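Local coordinates for protein R-imine reductase (Streptomyces kanamyceticus, PDB 3ZGY) that catalyses the NADPH-dependent, R-selective reduction of an imine substrate, at residues A250-H255 with D284-D289; F201-A206 with L269-E274; V149-G154 with S184-A189; L106-S111 with R118-W123; S84-V89 with A129-G134. One frame throughout, in Å; residues are numbered along the deposited sequence.

Interaction 1: residues A250-H255 with D284-D289; sequences AAIDTH and DRAVAD
Ile-252 and Val-287 join the first turn of helix 252-269 to the later part of helix 274-291. This is a helix-to-helix contact in the all-helical C-terminal domain. The two side chains slide past each other in opposite directions and meet methyl to methyl. CG2 of Ile-252 lies 4.1 Å from CG2 of Val-287. The other branch of the isoleucine works separately. Its CG1 stands beside the backbone N (chi1 -73°), and CD1 at its end comes to 4.2 Å from CB of Ala-286. Ile-252 therefore covers two successive residues of the partner helix with two different branches. Asp-253 approaches Val-287 differently. It crosses the valine at about a right angle, and one carboxylate oxygen rests against a methyl group. No hydrogen bond links the two segments. On its buried side Ile-252 also packs on Ala-298 and Leu-299, and Leu-299 touches Ala-286 as well, while Asp-253 is exposed. Arg-285, on the same turn as Ala-286, makes a salt bridge to Glu-274 of the second subunit. Ala-251 is the N-cap of helix 252-269, and its carbonyl O accepts from OG1 of Thr-254 at 2.7 Å. CG2 of Val-287 is shared by both neighbours, for besides the isoleucine methyl it also meets OD1 of Asp-253 at 3.7 Å.

Interaction 2: residues F201-A206 with L269-E274; sequences FLQGAA and LGVNAE
Asn-272, whose backbone carbonyl faces the end of Gln-203, holds its own side chain in an Asx turn. Its OD1 accepts from N of Glu-274 at 2.9 Å, with the donor above the carbonyl plane. The turn lies in the loop between helices 252-269 and 274-291 of the helical C-terminal domain. ND2 of Asn-272 gives a longer bond to OE2 of Glu-274, met from above the carboxylate plane, and another to the backbone O of Thr-305 of the second subunit. A Schellman motif at Gly-270 ends the helix before the loop. Gln-203 comes from helix 182-209. CG lies anti to the backbone N (chi1 -178°), and a bend at chi2 brings the amide group over to the carbonyl of Asn-272. On the way it passes Val-271 at a slant. An alanine in place of Gln-203 would probably take a polar group away from the carbonyl of Asn-272 and open a gap beside Val-271. Phe-303 of the second subunit also packs on Gln-203 and Val-271. Ala-206, one turn further along helix 182-209, meets Val-271. CG1 of Val-271 lies 3.9 Å from O of Ala-206 and 4.3 Å from CB of Ala-206.

Interaction 3: residues V149-G154 with S184-A189; sequences VVLLSG and SLYDAA
Leu-151 and Tyr-186 make most of this small, buried contact. Leu-151 is in strand 150-153, and Tyr-186 is near the start of the long helix 182-209. The leucine is fully stretched. Its CG is anti to the carbonyl carbon (chi1 -52°), and CD1 is anti to CA (chi2 175°). This puts CD1 at the far end of the chain, pushed out from the sheet against the helix. CD1 meets CB of Tyr-186 at 3.6 Å. The same methyl is more loosely placed beside the backbone, 4.5 Å from N of Asp-187. The two side chains cross at about a right angle. The tyrosine is met mainly at its root; beyond CB the ring leads away from the strand. There it meets Phe-221 of the second subunit edge-to-face and packs on Leu-208 of that subunit. One side chain thus serves the domain junction with its CB and the dimer interface with its ring. Asp-187 swings its carboxylate out with CG anti to the backbone N (chi1 -164°). That brings it against Ala-135 and Ser-111. Two residues further along the strand from Leu-151, Ser-153 adds a polar tie to the start of the helix. Its OG is hydrogen-bonded to N of Ala-183 and to O of Asp-133. No hydrogen bond joins the two segments themselves. The contact joins the dinucleotide-binding sheet to the long helix that opens the C-terminal domain, close to Ser-111 of the NADP(+) site.

Interaction 4: residues L106-S111 with R118-W123; sequences LVNLTS and RERAAW
The indole of Trp-123 has the guanidinium group of Arg-120 on one face and a methyl of Leu-106 at its edge. NH1 of Arg-120 sits over the centre of the ring, 3.3 Å above its plane. Leu-106 lies near the ring plane, with CD2 3.9 Å from CZ3 of Trp-123. O of Arg-120 also lies in plane at the edge. CG of Trp-123 is anti to the backbone N (chi1 171°), which swings the ring toward Leu-106. The guanidinium offers one face to the indole and an edge to Glu-119. NE of Arg-120 is bonded to OE1 of Glu-119 at 2.9 Å, on the syn side and in the guanidinium plane. NH2 of Arg-120 has a further salt bridge to Asp-94. Together these groups probably keep the guanidinium flat against the indole and limit its rotation. The arginine's aliphatic part faces the strand, where CG lies 4.4 Å from ND2 of Asn-108. That ND2 is hydrogen-bonded to OH of Tyr-131. OD1 of Asn-108 is gripped twice. OG1 of Thr-110 donates to it in the carbonyl plane at 2.8 Å, and N of Thr-110 donates from above the plane at 3.2 Å, forming an Asx turn. The turn shapes the end of strand 105-108 just before Ser-111, an NADP(+)-binding residue. Strand 105-108 and helix 114-126 are the first two elements of a beta-alpha-beta unit in the Rossmann-type domain.

Interaction 5: residues S84-V89 with A129-G134; sequences SDYDAV and ADYLDG
Tyr-86 leaves the first turn of helix 86-93 with CG anti to the carbonyl carbon (chi1 -82°), and from CB its ring runs out to Asp-133. CE2 lies 4.0 Å from OH of Tyr-131, and ND2 of Asn-108 sits above the ring near it. CZ comes to 3.5 Å from OD2 of Asp-133. At the tip, OH of Tyr-86 donates at 2.5 Å to the syn lone pair of OD2 of Asp-133. The ring and the carboxylate are nearly coplanar, with planes 22° apart. OD2 is held twice, since OH of Tyr-131 also donates to it, from the anti side at 2.6 Å. An alanine in place of Asp-133 would probably leave these two buried hydroxyls without their shared acceptor and free the Tyr-86 ring to shift. Asp-85 is the N-cap of the same helix, and its OD1 accepts from N of Ala-88 at 3.0 Å. Ser-84 just before it belongs to the NADP(+) site. The Tyr-86 ring passes over Asn-108 at the end of strand 105-108 to reach strand 130-136 next to it. Gln-116 of helix 114-126 packs on Tyr-86, and Ala-117 on Asp-133.

Interactions 3, 4 and 5 are buried and share one sheet. Interactions 4 and 5 are almost superposed, with centres 3 Å apart, and strands 105-108 and 130-136 are neighbours. Interaction 5 is polar, two hydroxyls on one carboxylate; interaction 4 is apolar across the segments, with polar bonds around it. Interaction 3 lies about 12 Å from interaction 4, centre to centre. It is apolar and leads out of the sheet into helix 182-209. Interaction 2, also buried, uses the same helix, its centre about 32 Å from that of interaction 3. Interaction 1 is partly exposed and rests on methyl contacts. Interactions 1, 2 and 3 all touch the second subunit. Interactions 1 and 2 both involve helices 252-269 and 274-291 or the loop between them.

Interaction 1: residues A250-H255 with D284-D289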
# COMPACT_ATOMS: atom_id res chain seq x y z
N ALA D 250 -6.09 17.32 -10.70
CA ALA D 250 -5.97 15.88 -10.89
C ALA D 250 -7.32 15.18 -10.83
O ALA D 250 -7.51 14.24 -10.07
CB ALA D 250 -4.99 15.28 -9.89
N ALA D 251 -8.25 15.59 -11.68
CA ALA D 251 -9.60 15.08 -11.62
C ALA D 251 -9.70 13.65 -12.13
O ALA D 251 -8.91 13.20 -12.93
CB ALA D 251 -10.53 15.96 -12.44
N ILE D 252 -10.75 12.97 -11.69
CA ILE D 252 -10.91 11.55 -11.98
C ILE D 252 -10.91 11.30 -13.46
O ILE D 252 -10.45 10.25 -13.89
CB ILE D 252 -12.18 10.98 -11.30
CG1 ILE D 252 -11.92 10.86 -9.80
CG2 ILE D 252 -12.55 9.59 -11.79
CD1 ILE D 252 -13.18 10.75 -8.96
N ASP D 253 -11.49 12.22 -14.23
CA ASP D 253 -11.47 12.14 -15.71
C ASP D 253 -10.03 11.96 -16.21
O ASP D 253 -9.76 11.01 -16.94
CB ASP D 253 -12.08 13.39 -16.33
CG ASP D 253 -13.61 13.45 -16.24
OD1 ASP D 253 -14.27 12.39 -16.37
OD2 ASP D 253 -14.14 14.58 -16.05
N THR D 254 -9.12 12.82 -15.76
CA THR D 254 -7.69 12.77 -16.15
C THR D 254 -7.06 11.40 -15.88
O THR D 254 -6.23 10.92 -16.66
CB THR D 254 -6.75 13.79 -15.35
OG1 THR D 254 -7.53 14.74 -14.64
CG2 THR D 254 -5.76 14.56 -16.28
N HIS D 255 -7.39 10.80 -14.75
CA HIS D 255 -6.84 9.48 -14.39
C HIS D 255 -7.15 8.45 -15.47
O HIS D 255 -6.32 7.62 -15.82
CB HIS D 255 -7.40 9.03 -13.02
CG HIS D 255 -6.81 9.76 -11.85
ND1 HIS D 255 -5.91 9.17 -10.98
CD2 HIS D 255 -6.95 11.04 -11.42
CE1 HIS D 255 -5.55 10.04 -10.06
NE2 HIS D 255 -6.16 11.19 -10.30
N ASP D 284 -14.83 4.24 -13.40
CA ASP D 284 -15.94 4.39 -14.33
C ASP D 284 -17.22 4.75 -13.58
O ASP D 284 -17.95 5.66 -13.96
CB ASP D 284 -16.16 3.11 -15.16
CG ASP D 284 -15.18 2.99 -16.35
OD1 ASP D 284 -14.57 4.02 -16.79
OD2 ASP D 284 -15.02 1.84 -16.82
N ARG D 285 -17.49 3.98 -12.53
CA ARG D 285 -18.66 4.21 -11.70
C ARG D 285 -18.70 5.64 -11.16
O ARG D 285 -19.73 6.29 -11.19
CB ARG D 285 -18.64 3.29 -10.53
CG ARG D 285 -18.78 1.85 -10.91
CD ARG D 285 -18.86 0.98 -9.66
NE ARG D 285 -18.54 -0.39 -10.00
CZ ARG D 285 -18.16 -1.34 -9.15
NH1 ARG D 285 -18.01 -1.11 -7.85
NH2 ARG D 285 -17.90 -2.55 -9.62
N ALA D 286 -17.56 6.16 -10.70
CA ALA D 286 -17.57 7.52 -10.21
C ALA D 286 -17.93 8.49 -11.33
O ALA D 286 -18.61 9.50 -11.09
CB ALA D 286 -16.22 7.89 -9.60
N VAL D 287 -17.47 8.18 -12.54
CA VAL D 287 -17.67 9.08 -13.67
C VAL D 287 -19.15 9.09 -14.00
O VAL D 287 -19.74 10.15 -14.18
CB VAL D 287 -16.79 8.70 -14.88
CG1 VAL D 287 -17.38 9.19 -16.19
CG2 VAL D 287 -15.39 9.27 -14.68
N ALA D 288 -19.73 7.88 -14.00
CA ALA D 288 -21.15 7.66 -14.21
C ALA D 288 -22.06 8.27 -13.15
O ALA D 288 -23.25 8.36 -13.37
CB ALA D 288 -21.45 6.15 -14.31
N ASP D 289 -21.55 8.64 -11.98
CA ASP D 289 -22.35 9.33 -10.97
C ASP D 289 -21.99 10.79 -11.03
O ASP D 289 -22.18 11.51 -10.07
CB ASP D 289 -22.07 8.80 -9.56
CG ASP D 289 -22.50 7.36 -9.37
OD1 ASP D 289 -23.03 6.75 -10.34
OD2 ASP D 289 -22.28 6.83 -8.25

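Interaction 2: residues F201-A206 with L269-E274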
# COMPACT_ATOMS: atom_id res chain seq x y z
N PHE D 201 2.89 -4.11 -6.02
CA PHE D 201 4.28 -4.43 -6.21
C PHE D 201 4.44 -5.57 -7.21
O PHE D 201 5.22 -5.45 -8.15
CB PHE D 201 4.92 -4.75 -4.86
CG PHE D 201 6.30 -5.25 -4.96
CD1 PHE D 201 7.36 -4.40 -5.23
CD2 PHE D 201 6.56 -6.61 -4.77
CE1 PHE D 201 8.66 -4.88 -5.33
CE2 PHE D 201 7.87 -7.11 -4.85
CZ PHE D 201 8.91 -6.23 -5.15
N LEU D 202 3.68 -6.64 -7.02
CA LEU D 202 3.77 -7.82 -7.91
C LEU D 202 3.35 -7.53 -9.35
O LEU D 202 3.99 -7.96 -10.29
CB LEU D 202 2.93 -8.98 -7.37
CG LEU D 202 3.46 -9.49 -6.02
CD1 LEU D 202 2.57 -10.58 -5.46
CD2 LEU D 202 4.87 -10.00 -6.12
N GLN D 203 2.30 -6.75 -9.53
CA GLN D 203 1.92 -6.31 -10.84
C GLN D 203 3.09 -5.55 -11.52
O GLN D 203 3.33 -5.71 -12.70
CB GLN D 203 0.74 -5.37 -10.72
CG GLN D 203 0.21 -4.85 -12.03
CD GLN D 203 -0.58 -5.89 -12.80
OE1 GLN D 203 -0.42 -6.03 -13.98
NE2 GLN D 203 -1.47 -6.60 -12.11
N GLY D 204 3.76 -4.67 -10.77
CA GLY D 204 4.84 -3.88 -11.31
C GLY D 204 6.02 -4.77 -11.63
O GLY D 204 6.67 -4.61 -12.64
N ALA D 205 6.32 -5.70 -10.75
CA ALA D 205 7.43 -6.59 -11.00
C ALA D 205 7.17 -7.42 -12.25
O ALA D 205 8.03 -7.61 -13.04
CB ALA D 205 7.73 -7.49 -9.78
N ALA D 206 5.96 -7.88 -12.44
CA ALA D 206 5.63 -8.65 -13.63
C ALA D 206 5.79 -7.81 -14.90
O ALA D 206 6.33 -8.27 -15.88
CB ALA D 206 4.23 -9.15 -13.54
N LEU D 269 1.42 -7.25 -23.00
CA LEU D 269 2.64 -7.93 -22.62
C LEU D 269 2.34 -9.33 -22.10
O LEU D 269 3.26 -10.09 -21.76
CB LEU D 269 3.38 -7.14 -21.57
CG LEU D 269 3.77 -5.70 -21.93
CD1 LEU D 269 4.36 -5.02 -20.73
CD2 LEU D 269 4.76 -5.71 -23.07
N GLY D 270 1.06 -9.66 -22.03
CA GLY D 270 0.66 -10.99 -21.60
C GLY D 270 0.75 -11.21 -20.11
O GLY D 270 0.89 -12.34 -19.67
N VAL D 271 0.77 -10.14 -19.33
CA VAL D 271 0.75 -10.33 -17.89
C VAL D 271 -0.70 -10.13 -17.47
O VAL D 271 -1.53 -9.66 -18.23
CB VAL D 271 1.68 -9.36 -17.13
CG1 VAL D 271 3.08 -9.48 -17.66
CG2 VAL D 271 1.21 -7.92 -17.26
N ASN D 272 -1.01 -10.53 -16.27
CA ASN D 272 -2.35 -10.34 -15.75
C ASN D 272 -2.84 -8.91 -15.77
O ASN D 272 -2.16 -8.02 -15.31
CB ASN D 272 -2.39 -10.83 -14.31
CG ASN D 272 -3.76 -11.25 -13.92
OD1 ASN D 272 -4.58 -10.42 -13.50
ND2 ASN D 272 -4.07 -12.49 -14.18
N ALA D 273 -4.07 -8.71 -16.22
CA ALA D 273 -4.66 -7.37 -16.26
C ALA D 273 -5.91 -7.21 -15.36
O ALA D 273 -6.55 -6.16 -15.40
CB ALA D 273 -5.01 -6.99 -17.68
N GLU D 274 -6.20 -8.17 -14.49
CA GLU D 274 -7.36 -8.01 -13.62
C GLU D 274 -7.28 -6.80 -12.67
O GLU D 274 -8.19 -5.95 -12.64
CB GLU D 274 -7.62 -9.28 -12.88
CG GLU D 274 -8.20 -10.34 -13.80
CD GLU D 274 -7.84 -11.74 -13.35
OE1 GLU D 274 -8.05 -12.06 -12.17
OE2 GLU D 274 -7.36 -12.53 -14.19

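Interaction 3: residues V149-G154 with S184-A189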
# COMPACT_ATOMS: atom_id res chain seq x y z
N VAL D 149 3.04 -3.52 17.53
CA VAL D 149 1.82 -2.76 17.46
C VAL D 149 0.69 -3.63 17.99
O VAL D 149 0.47 -4.73 17.49
CB VAL D 149 1.48 -2.34 16.02
CG1 VAL D 149 0.21 -1.52 16.02
CG2 VAL D 149 2.61 -1.56 15.42
N VAL D 150 0.01 -3.14 19.01
CA VAL D 150 -1.07 -3.90 19.64
C VAL D 150 -2.16 -2.95 19.88
O VAL D 150 -1.97 -1.97 20.58
CB VAL D 150 -0.62 -4.47 20.97
CG1 VAL D 150 -1.76 -5.23 21.56
CG2 VAL D 150 0.57 -5.38 20.76
N LEU D 151 -3.28 -3.17 19.22
CA LEU D 151 -4.43 -2.26 19.30
C LEU D 151 -5.43 -2.77 20.32
O LEU D 151 -5.58 -3.98 20.50
CB LEU D 151 -5.09 -2.14 17.97
CG LEU D 151 -4.13 -1.79 16.82
CD1 LEU D 151 -4.88 -1.82 15.51
CD2 LEU D 151 -3.47 -0.44 17.02
N LEU D 152 -6.03 -1.85 21.06
CA LEU D 152 -6.96 -2.24 22.12
C LEU D 152 -8.17 -1.34 22.04
O LEU D 152 -8.03 -0.16 21.77
CB LEU D 152 -6.28 -2.06 23.47
CG LEU D 152 -5.08 -2.94 23.76
CD1 LEU D 152 -4.44 -2.53 25.06
CD2 LEU D 152 -5.44 -4.40 23.87
N SER D 153 -9.35 -1.88 22.29
CA SER D 153 -10.54 -1.07 22.26
C SER D 153 -11.51 -1.63 23.26
O SER D 153 -11.47 -2.83 23.60
CB SER D 153 -11.15 -1.03 20.86
OG SER D 153 -11.36 -2.37 20.38
N GLY D 154 -12.39 -0.76 23.76
CA GLY D 154 -13.14 -1.07 25.01
C GLY D 154 -13.16 0.09 25.97
O GLY D 154 -12.53 1.13 25.73
N SER D 184 -10.64 -4.51 15.51
CA SER D 184 -10.91 -5.37 14.33
C SER D 184 -10.97 -4.57 13.05
O SER D 184 -10.44 -4.95 12.05
CB SER D 184 -12.24 -6.14 14.52
OG SER D 184 -12.12 -7.18 15.50
N LEU D 185 -11.62 -3.43 13.11
CA LEU D 185 -11.70 -2.52 12.00
C LEU D 185 -10.38 -1.90 11.61
O LEU D 185 -10.10 -1.75 10.43
CB LEU D 185 -12.69 -1.43 12.35
CG LEU D 185 -14.17 -1.63 11.98
CD1 LEU D 185 -14.56 -3.06 11.72
CD2 LEU D 185 -15.05 -1.00 13.04
N TYR D 186 -9.57 -1.52 12.57
CA TYR D 186 -8.22 -0.98 12.27
C TYR D 186 -7.33 -2.06 11.66
O TYR D 186 -6.57 -1.80 10.76
CB TYR D 186 -7.53 -0.47 13.53
CG TYR D 186 -7.79 0.97 13.82
CD1 TYR D 186 -8.94 1.36 14.47
CD2 TYR D 186 -6.88 1.96 13.48
CE1 TYR D 186 -9.19 2.71 14.72
CE2 TYR D 186 -7.14 3.31 13.73
CZ TYR D 186 -8.29 3.66 14.38
OH TYR D 186 -8.58 4.99 14.66
N ASP D 187 -7.46 -3.28 12.16
CA ASP D 187 -6.73 -4.41 11.67
C ASP D 187 -7.15 -4.64 10.23
O ASP D 187 -6.31 -4.85 9.35
CB ASP D 187 -7.06 -5.63 12.59
CG ASP D 187 -6.10 -6.82 12.45
OD1 ASP D 187 -5.05 -6.60 11.83
OD2 ASP D 187 -6.43 -7.96 12.98
N ALA D 188 -8.44 -4.62 9.96
CA ALA D 188 -8.90 -4.82 8.58
C ALA D 188 -8.34 -3.72 7.66
O ALA D 188 -7.93 -4.00 6.57
CB ALA D 188 -10.41 -4.80 8.55
N ALA D 189 -8.37 -2.46 8.09
CA ALA D 189 -7.85 -1.40 7.23
C ALA D 189 -6.38 -1.63 6.91
O ALA D 189 -5.94 -1.44 5.79
CB ALA D 189 -8.02 -0.02 7.87

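Interaction 4: residues L106-S111 with R118-W123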
# COMPACT_ATOMS: atom_id res chain seq x y z
N LEU D 106 -10.70 -9.11 31.06
CA LEU D 106 -10.36 -10.07 30.02
C LEU D 106 -9.94 -9.29 28.80
O LEU D 106 -10.66 -8.41 28.35
CB LEU D 106 -11.57 -10.93 29.69
CG LEU D 106 -11.45 -11.96 28.59
CD1 LEU D 106 -10.44 -13.00 28.99
CD2 LEU D 106 -12.80 -12.64 28.38
N VAL D 107 -8.74 -9.56 28.33
CA VAL D 107 -8.20 -8.88 27.12
C VAL D 107 -8.01 -9.90 26.00
O VAL D 107 -7.26 -10.87 26.14
CB VAL D 107 -6.86 -8.23 27.43
CG1 VAL D 107 -6.31 -7.61 26.18
CG2 VAL D 107 -7.03 -7.18 28.49
N ASN D 108 -8.73 -9.73 24.92
CA ASN D 108 -8.78 -10.77 23.91
C ASN D 108 -8.10 -10.31 22.65
O ASN D 108 -8.65 -9.53 21.87
CB ASN D 108 -10.21 -11.13 23.61
CG ASN D 108 -10.34 -12.25 22.61
OD1 ASN D 108 -9.37 -12.93 22.24
ND2 ASN D 108 -11.56 -12.45 22.15
N LEU D 109 -6.87 -10.75 22.48
CA LEU D 109 -6.03 -10.28 21.40
C LEU D 109 -6.09 -11.20 20.17
O LEU D 109 -5.34 -11.00 19.20
CB LEU D 109 -4.60 -10.13 21.90
CG LEU D 109 -4.40 -9.14 23.05
CD1 LEU D 109 -2.95 -9.11 23.43
CD2 LEU D 109 -4.87 -7.76 22.68
N THR D 110 -6.98 -12.20 20.20
CA THR D 110 -7.33 -12.99 19.04
C THR D 110 -7.87 -12.13 17.93
O THR D 110 -8.62 -11.18 18.16
CB THR D 110 -8.40 -14.02 19.40
OG1 THR D 110 -7.98 -14.73 20.56
CG2 THR D 110 -8.61 -15.00 18.31
N SER D 111 -7.47 -12.46 16.71
CA SER D 111 -7.99 -11.78 15.50
C SER D 111 -9.37 -12.28 15.11
O SER D 111 -9.62 -13.46 15.10
CB SER D 111 -7.07 -12.03 14.31
OG SER D 111 -5.92 -11.27 14.45
N ARG D 118 -17.85 -7.58 19.29
CA ARG D 118 -18.98 -7.03 19.97
C ARG D 118 -19.80 -8.10 20.69
O ARG D 118 -20.30 -7.84 21.76
CB ARG D 118 -19.80 -6.21 19.02
CG ARG D 118 -19.02 -4.99 18.54
CD ARG D 118 -19.77 -4.18 17.48
NE ARG D 118 -19.06 -2.94 17.20
CZ ARG D 118 -18.81 -2.46 15.98
NH1 ARG D 118 -19.18 -3.11 14.84
NH2 ARG D 118 -18.18 -1.31 15.87
N GLU D 119 -19.83 -9.31 20.17
CA GLU D 119 -20.49 -10.44 20.86
C GLU D 119 -19.78 -10.78 22.15
O GLU D 119 -20.42 -10.93 23.20
CB GLU D 119 -20.52 -11.68 20.00
CG GLU D 119 -21.36 -12.85 20.53
CD GLU D 119 -20.63 -13.74 21.53
OE1 GLU D 119 -19.42 -14.03 21.35
OE2 GLU D 119 -21.28 -14.12 22.55
N ARG D 120 -18.45 -10.88 22.10
CA ARG D 120 -17.71 -11.21 23.31
C ARG D 120 -17.82 -10.14 24.36
O ARG D 120 -17.96 -10.45 25.53
CB ARG D 120 -16.23 -11.46 23.01
CG ARG D 120 -15.95 -12.79 22.37
CD ARG D 120 -16.07 -13.93 23.33
NE ARG D 120 -17.39 -14.53 23.32
CZ ARG D 120 -17.71 -15.59 24.04
NH1 ARG D 120 -16.82 -16.15 24.82
NH2 ARG D 120 -18.93 -16.08 23.99
N ALA D 121 -17.78 -8.88 23.94
CA ALA D 121 -18.07 -7.79 24.86
C ALA D 121 -19.41 -7.97 25.56
O ALA D 121 -19.47 -7.92 26.79
CB ALA D 121 -18.03 -6.47 24.15
N ALA D 122 -20.50 -8.23 24.82
CA ALA D 122 -21.78 -8.52 25.49
C ALA D 122 -21.69 -9.73 26.46
O ALA D 122 -22.16 -9.70 27.60
CB ALA D 122 -22.85 -8.73 24.46
N TRP D 123 -21.01 -10.77 26.01
CA TRP D 123 -20.87 -11.99 26.80
C TRP D 123 -20.09 -11.76 28.06
O TRP D 123 -20.51 -12.12 29.15
CB TRP D 123 -20.18 -13.04 25.97
CG TRP D 123 -19.80 -14.21 26.66
CD1 TRP D 123 -20.52 -15.27 26.84
CD2 TRP D 123 -18.52 -14.49 27.25
NE1 TRP D 123 -19.84 -16.20 27.54
CE2 TRP D 123 -18.60 -15.74 27.83
CE3 TRP D 123 -17.31 -13.79 27.32
CZ2 TRP D 123 -17.54 -16.35 28.44
CZ3 TRP D 123 -16.27 -14.38 27.97
CH2 TRP D 123 -16.39 -15.65 28.53

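Interaction 5: residues S84-V89 with A129-G134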
# COMPACT_ATOMS: atom_id res chain seq x y z
N SER D 84 -6.32 -19.19 18.06
CA SER D 84 -6.35 -19.11 16.59
C SER D 84 -7.52 -18.28 16.10
O SER D 84 -7.35 -17.50 15.16
CB SER D 84 -6.33 -20.50 15.96
OG SER D 84 -7.42 -21.24 16.44
N ASP D 85 -8.69 -18.37 16.75
CA ASP D 85 -9.87 -17.59 16.30
C ASP D 85 -10.98 -17.59 17.35
O ASP D 85 -10.82 -18.21 18.40
CB ASP D 85 -10.40 -18.16 14.99
CG ASP D 85 -10.76 -19.66 15.10
OD1 ASP D 85 -11.08 -20.18 16.19
OD2 ASP D 85 -10.72 -20.34 14.09
N TYR D 86 -12.10 -16.88 17.08
CA TYR D 86 -13.15 -16.66 18.11
C TYR D 86 -13.88 -17.98 18.43
O TYR D 86 -14.33 -18.18 19.54
CB TYR D 86 -14.10 -15.47 17.76
CG TYR D 86 -13.48 -14.12 18.17
CD1 TYR D 86 -12.33 -13.64 17.57
CD2 TYR D 86 -14.03 -13.32 19.16
CE1 TYR D 86 -11.76 -12.44 17.92
CE2 TYR D 86 -13.48 -12.10 19.49
CZ TYR D 86 -12.32 -11.66 18.89
OH TYR D 86 -11.67 -10.45 19.25
N ASP D 87 -13.88 -18.92 17.50
CA ASP D 87 -14.40 -20.27 17.79
C ASP D 87 -13.65 -20.91 18.90
O ASP D 87 -14.25 -21.52 19.78
CB ASP D 87 -14.36 -21.19 16.56
CG ASP D 87 -15.25 -20.69 15.41
OD1 ASP D 87 -16.22 -19.94 15.66
OD2 ASP D 87 -14.99 -21.08 14.26
N ALA D 88 -12.32 -20.79 18.87
CA ALA D 88 -11.50 -21.33 20.00
C ALA D 88 -11.79 -20.56 21.26
O ALA D 88 -11.84 -21.16 22.36
CB ALA D 88 -10.01 -21.28 19.68
N VAL D 89 -11.99 -19.23 21.13
CA VAL D 89 -12.28 -18.44 22.32
C VAL D 89 -13.54 -18.99 22.93
O VAL D 89 -13.63 -19.19 24.14
CB VAL D 89 -12.43 -16.94 22.02
CG1 VAL D 89 -12.88 -16.19 23.25
CG2 VAL D 89 -11.11 -16.34 21.55
N ALA D 129 -17.41 -9.27 33.79
CA ALA D 129 -16.04 -8.96 33.55
C ALA D 129 -15.95 -7.70 32.73
O ALA D 129 -16.85 -7.35 32.01
CB ALA D 129 -15.38 -10.10 32.83
N ASP D 130 -14.85 -6.98 32.93
CA ASP D 130 -14.44 -5.97 32.01
C ASP D 130 -13.77 -6.66 30.81
O ASP D 130 -13.14 -7.71 30.94
CB ASP D 130 -13.46 -5.10 32.72
CG ASP D 130 -14.11 -4.20 33.70
OD1 ASP D 130 -14.75 -3.18 33.25
OD2 ASP D 130 -13.95 -4.46 34.91
N TYR D 131 -13.87 -6.05 29.65
CA TYR D 131 -13.45 -6.69 28.43
C TYR D 131 -12.81 -5.67 27.52
O TYR D 131 -13.41 -4.65 27.20
CB TYR D 131 -14.65 -7.33 27.70
CG TYR D 131 -14.29 -8.04 26.43
CD1 TYR D 131 -13.62 -9.28 26.48
CD2 TYR D 131 -14.60 -7.52 25.18
CE1 TYR D 131 -13.32 -9.98 25.33
CE2 TYR D 131 -14.28 -8.21 24.04
CZ TYR D 131 -13.60 -9.42 24.12
OH TYR D 131 -13.23 -10.11 22.97
N LEU D 132 -11.58 -5.97 27.11
CA LEU D 132 -10.96 -5.29 25.98
C LEU D 132 -10.75 -6.23 24.83
O LEU D 132 -10.36 -7.39 25.00
CB LEU D 132 -9.59 -4.78 26.32
CG LEU D 132 -9.52 -3.68 27.33
CD1 LEU D 132 -8.06 -3.41 27.58
CD2 LEU D 132 -10.21 -2.44 26.84
N ASP D 133 -11.03 -5.74 23.64
CA ASP D 133 -10.83 -6.52 22.47
C ASP D 133 -9.71 -5.90 21.75
O ASP D 133 -9.68 -4.67 21.55
CB ASP D 133 -12.05 -6.58 21.61
CG ASP D 133 -11.96 -7.69 20.61
OD1 ASP D 133 -11.28 -7.45 19.54
OD2 ASP D 133 -12.57 -8.77 20.87
N GLY D 134 -8.75 -6.73 21.38
CA GLY D 134 -7.61 -6.21 20.58
C GLY D 134 -7.17 -7.00 19.38
O GLY D 134 -7.76 -8.04 19.01